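Local coordinates for protein cystathionine gamma-synthase (Xanthomonas oryzae pv. oryzae KACC 10331, PDB 6LD9) that probably makes cystathionine for methionine biosynthesis as a pyridoxal phosphate-dependent enzyme of the trans-sulfuration family, at residues 313-318 with 369-374. The protein carries 2 engineered substitutions. Residues are numbered along the deposited sequence; the frame is centred on the assembly and turned at random.
Sequences FELEGG and GLLRLS. With E9U ((2~{S})-4-[(2~{R})-2-azanyl-3-oxidanyl-3-oxidanylidene-propyl]sulfanyl-2-[(~{E})-[2-methyl-3-oxidanyl-5-(phosphonooxymethyl)pyridin-4-yl]methylideneamino]butanoic acid), chain G.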
loop_
_atom_site.group_PDB
_atom_site.type_symbol
_atom_site.label_atom_id
_atom_site.label_comp_id
_atom_site.label_asym_id
_atom_site.label_seq_id
_atom_site.Cartn_x
_atom_site.Cartn_y
_atom_site.Cartn_z
ATOM N N PHE C 313 -6.880 -15.428 33.235
ATOM C CA PHE C 313 -7.803 -15.972 34.250
ATOM C C PHE C 313 -7.998 -17.488 34.030
ATOM O O PHE C 313 -7.710 -18.114 32.908
ATOM C CB PHE C 313 -9.102 -15.158 34.222
ATOM C CG PHE C 313 -9.999 -15.502 33.070
ATOM C CD1 PHE C 313 -9.808 -14.900 31.831
ATOM C CD2 PHE C 313 -11.000 -16.451 33.208
ATOM C CE1 PHE C 313 -10.607 -15.219 30.752
ATOM C CE2 PHE C 313 -11.802 -16.767 32.122
ATOM C CZ PHE C 313 -11.569 -16.187 30.896
ATOM N N GLU C 314 -8.358 -18.126 35.137
ATOM C CA GLU C 314 -8.503 -19.604 35.246
ATOM C C GLU C 314 -9.951 -19.773 35.656
ATOM O O GLU C 314 -10.389 -19.111 36.582
ATOM C CB GLU C 314 -7.567 -20.237 36.299
ATOM C CG GLU C 314 -6.289 -20.952 35.786
ATOM C CD GLU C 314 -4.985 -20.713 36.590
ATOM O OE1 GLU C 314 -3.899 -21.050 36.059
ATOM O OE2 GLU C 314 -5.025 -20.192 37.770
ATOM N N LEU C 315 -10.623 -20.642 34.958
ATOM C CA LEU C 315 -12.029 -20.995 35.134
ATOM C C LEU C 315 -12.128 -22.193 36.076
ATOM O O LEU C 315 -11.211 -22.996 36.101
ATOM C CB LEU C 315 -12.495 -21.362 33.736
ATOM C CG LEU C 315 -13.683 -20.622 33.175
ATOM C CD1 LEU C 315 -13.757 -19.221 33.682
ATOM C CD2 LEU C 315 -13.579 -20.643 31.695
ATOM N N GLU C 316 -13.225 -22.302 36.820
ATOM C CA GLU C 316 -13.652 -23.552 37.505
ATOM C C GLU C 316 -14.070 -24.530 36.402
ATOM O O GLU C 316 -14.699 -24.071 35.459
ATOM C CB GLU C 316 -14.815 -23.172 38.450
ATOM C CG GLU C 316 -14.684 -23.596 39.919
ATOM C CD GLU C 316 -13.375 -23.326 40.666
ATOM O OE1 GLU C 316 -12.907 -22.149 40.784
ATOM O OE2 GLU C 316 -12.834 -24.322 41.173
ATOM N N GLY C 317 -13.718 -25.808 36.474
ATOM C CA GLY C 317 -14.439 -26.903 35.780
ATOM C C GLY C 317 -13.642 -27.590 34.693
ATOM O O GLY C 317 -14.257 -28.200 33.754
ATOM N N GLY C 318 -12.331 -27.460 34.749
ATOM C CA GLY C 318 -11.424 -28.183 33.835
ATOM C C GLY C 318 -11.638 -27.858 32.361
ATOM O O GLY C 318 -12.194 -26.799 32.052
ATOM N N GLY C 369 -5.075 -24.563 31.981
ATOM C CA GLY C 369 -6.444 -23.991 31.953
ATOM C C GLY C 369 -6.445 -22.452 31.801
ATOM O O GLY C 369 -7.475 -21.802 31.992
ATOM N N LEU C 370 -5.294 -21.846 31.571
ATOM C CA LEU C 370 -5.204 -20.365 31.528
ATOM C C LEU C 370 -5.723 -19.860 30.160
ATOM O O LEU C 370 -5.293 -20.390 29.077
ATOM C CB LEU C 370 -3.760 -19.940 31.835
ATOM C CG LEU C 370 -3.533 -18.449 32.054
ATOM C CD1 LEU C 370 -4.081 -18.020 33.395
ATOM C CD2 LEU C 370 -2.043 -18.064 31.892
ATOM N N LEU C 371 -6.655 -18.897 30.245
ATOM C CA LEU C 371 -7.148 -18.018 29.143
ATOM C C LEU C 371 -6.643 -16.585 29.353
ATOM O O LEU C 371 -6.607 -16.124 30.485
ATOM C CB LEU C 371 -8.662 -18.075 29.174
ATOM C CG LEU C 371 -9.230 -19.452 28.864
ATOM C CD1 LEU C 371 -10.744 -19.408 28.898
ATOM C CD2 LEU C 371 -8.715 -19.916 27.514
ATOM N N ARG C 372 -6.188 -15.964 28.268
ATOM C CA ARG C 372 -5.606 -14.625 28.188
ATOM C C ARG C 372 -6.537 -13.747 27.330
ATOM O O ARG C 372 -6.783 -14.076 26.180
ATOM C CB ARG C 372 -4.227 -14.740 27.554
ATOM C CG ARG C 372 -3.398 -13.490 27.715
ATOM C CD ARG C 372 -2.137 -13.455 26.922
ATOM N NE ARG C 372 -2.420 -13.355 25.518
ATOM C CZ ARG C 372 -1.486 -13.396 24.565
ATOM N NH1 ARG C 372 -0.214 -13.533 24.868
ATOM N NH2 ARG C 372 -1.823 -13.265 23.294
ATOM N N LEU C 373 -6.975 -12.604 27.844
ATOM C CA LEU C 373 -7.771 -11.620 27.088
ATOM C C LEU C 373 -6.898 -10.453 26.706
ATOM O O LEU C 373 -6.129 -10.000 27.526
ATOM C CB LEU C 373 -8.924 -11.140 27.949
ATOM C CG LEU C 373 -9.798 -12.258 28.471
ATOM C CD1 LEU C 373 -10.813 -11.676 29.384
ATOM C CD2 LEU C 373 -10.448 -13.020 27.329
ATOM N N SER C 374 -6.977 -10.086 25.439
ATOM C CA SER C 374 -6.538 -8.774 24.950
ATOM C C SER C 374 -7.831 -7.979 24.788
ATOM O O SER C 374 -8.646 -8.325 23.863
ATOM C CB SER C 374 -5.711 -8.840 23.688
ATOM O OG SER C 374 -5.337 -7.521 23.238
HETATM N N1 E9U G . 7.749 -9.550 23.173
HETATM C C2 E9U G . 6.528 -9.861 23.741
HETATM C C3 E9U G . 5.472 -10.537 22.990
HETATM N N E9U G . 3.598 -11.978 21.405
HETATM C CA E9U G . 2.494 -12.614 20.648
HETATM C C E9U G . 1.478 -13.044 21.668
HETATM O O E9U G . 1.882 -13.259 22.861
HETATM C CB E9U G . 3.081 -13.752 19.809
HETATM C CG E9U G . 2.110 -14.758 19.350
HETATM S SD E9U G . 2.778 -16.393 19.265
HETATM C CE E9U G . 3.689 -16.669 17.759
HETATM C CZ E9U G . 3.889 -17.924 16.857
HETATM C CH E9U G . 5.302 -18.378 16.973
HETATM N NH E9U G . 2.908 -19.015 16.746
HETATM C C2A E9U G . 6.237 -9.464 25.171
HETATM C C4 E9U G . 5.749 -10.902 21.618
HETATM C C4A E9U G . 4.713 -11.612 20.850
HETATM C C5 E9U G . 7.073 -10.498 21.101
HETATM C C5A E9U G . 7.500 -10.766 19.711
HETATM C C6 E9U G . 8.005 -9.830 21.926
HETATM O O1P E9U G . 5.555 -11.253 17.226
HETATM O O2P E9U G . 6.301 -8.891 16.684
HETATM O O3 E9U G . 4.318 -10.872 23.547
HETATM O O3P E9U G . 7.969 -10.709 16.652
HETATM O O4P E9U G . 7.011 -9.763 18.808
HETATM O OT E9U G . 0.273 -13.240 21.300
HETATM O OX1 E9U G . 5.636 -19.536 16.868
HETATM O OX2 E9U G . 6.181 -17.544 17.126
HETATM P P E9U G . 6.672 -10.222 17.247
#
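Phe313 N donates to Leu371 O at 2.8 Å, and Leu371 N returns a straighter bond to Phe313 O at 3.0 Å (N-H...O 169°). The two residues thus form an antiparallel hydrogen-bonded pair where strand 310-315 meets strand 370-374, neighbours in the smaller sheet of this fold-type I subunit. On the face carrying Phe313 and Leu371, the phenyl ring swings over its partner: with CG held between the backbone N and the carbonyl carbon (chi1 77°), it sets one face over Leu371 CB, which lies 4.2 Å from the ring centroid in a CH-pi contact. Further along the strand, Leu373 CD1 approaches Phe313 CE1 obliquely at 3.8 Å. Leu371 CD1 meets Leu315 CD2 at 4.2 Å, under Val322 and Phe325 of helix 318-326. On the other face, Leu370 CD1 comes within 4.0 Å of Glu314 OE1, which is hydrogen-bonded to Ser367 OG, as Glu314 OE2 is to Tyr287 OH. This packing ties in the strand bearing Arg372, whose CB points away from segment 313-318. Its chain runs straight through chi1 and chi2 and turns at chi3 (69°); NH1 donates to E9U O and NH2 to E9U OT, each at 2.9 Å, edge-on to the carboxylate beside the imine nitrogen. Such an arginine is the familiar alpha-carboxylate anchor of fold-type I pyridoxal phosphate enzymes; its two nearly straight bonds probably fix the carboxylate and partly offset its charge.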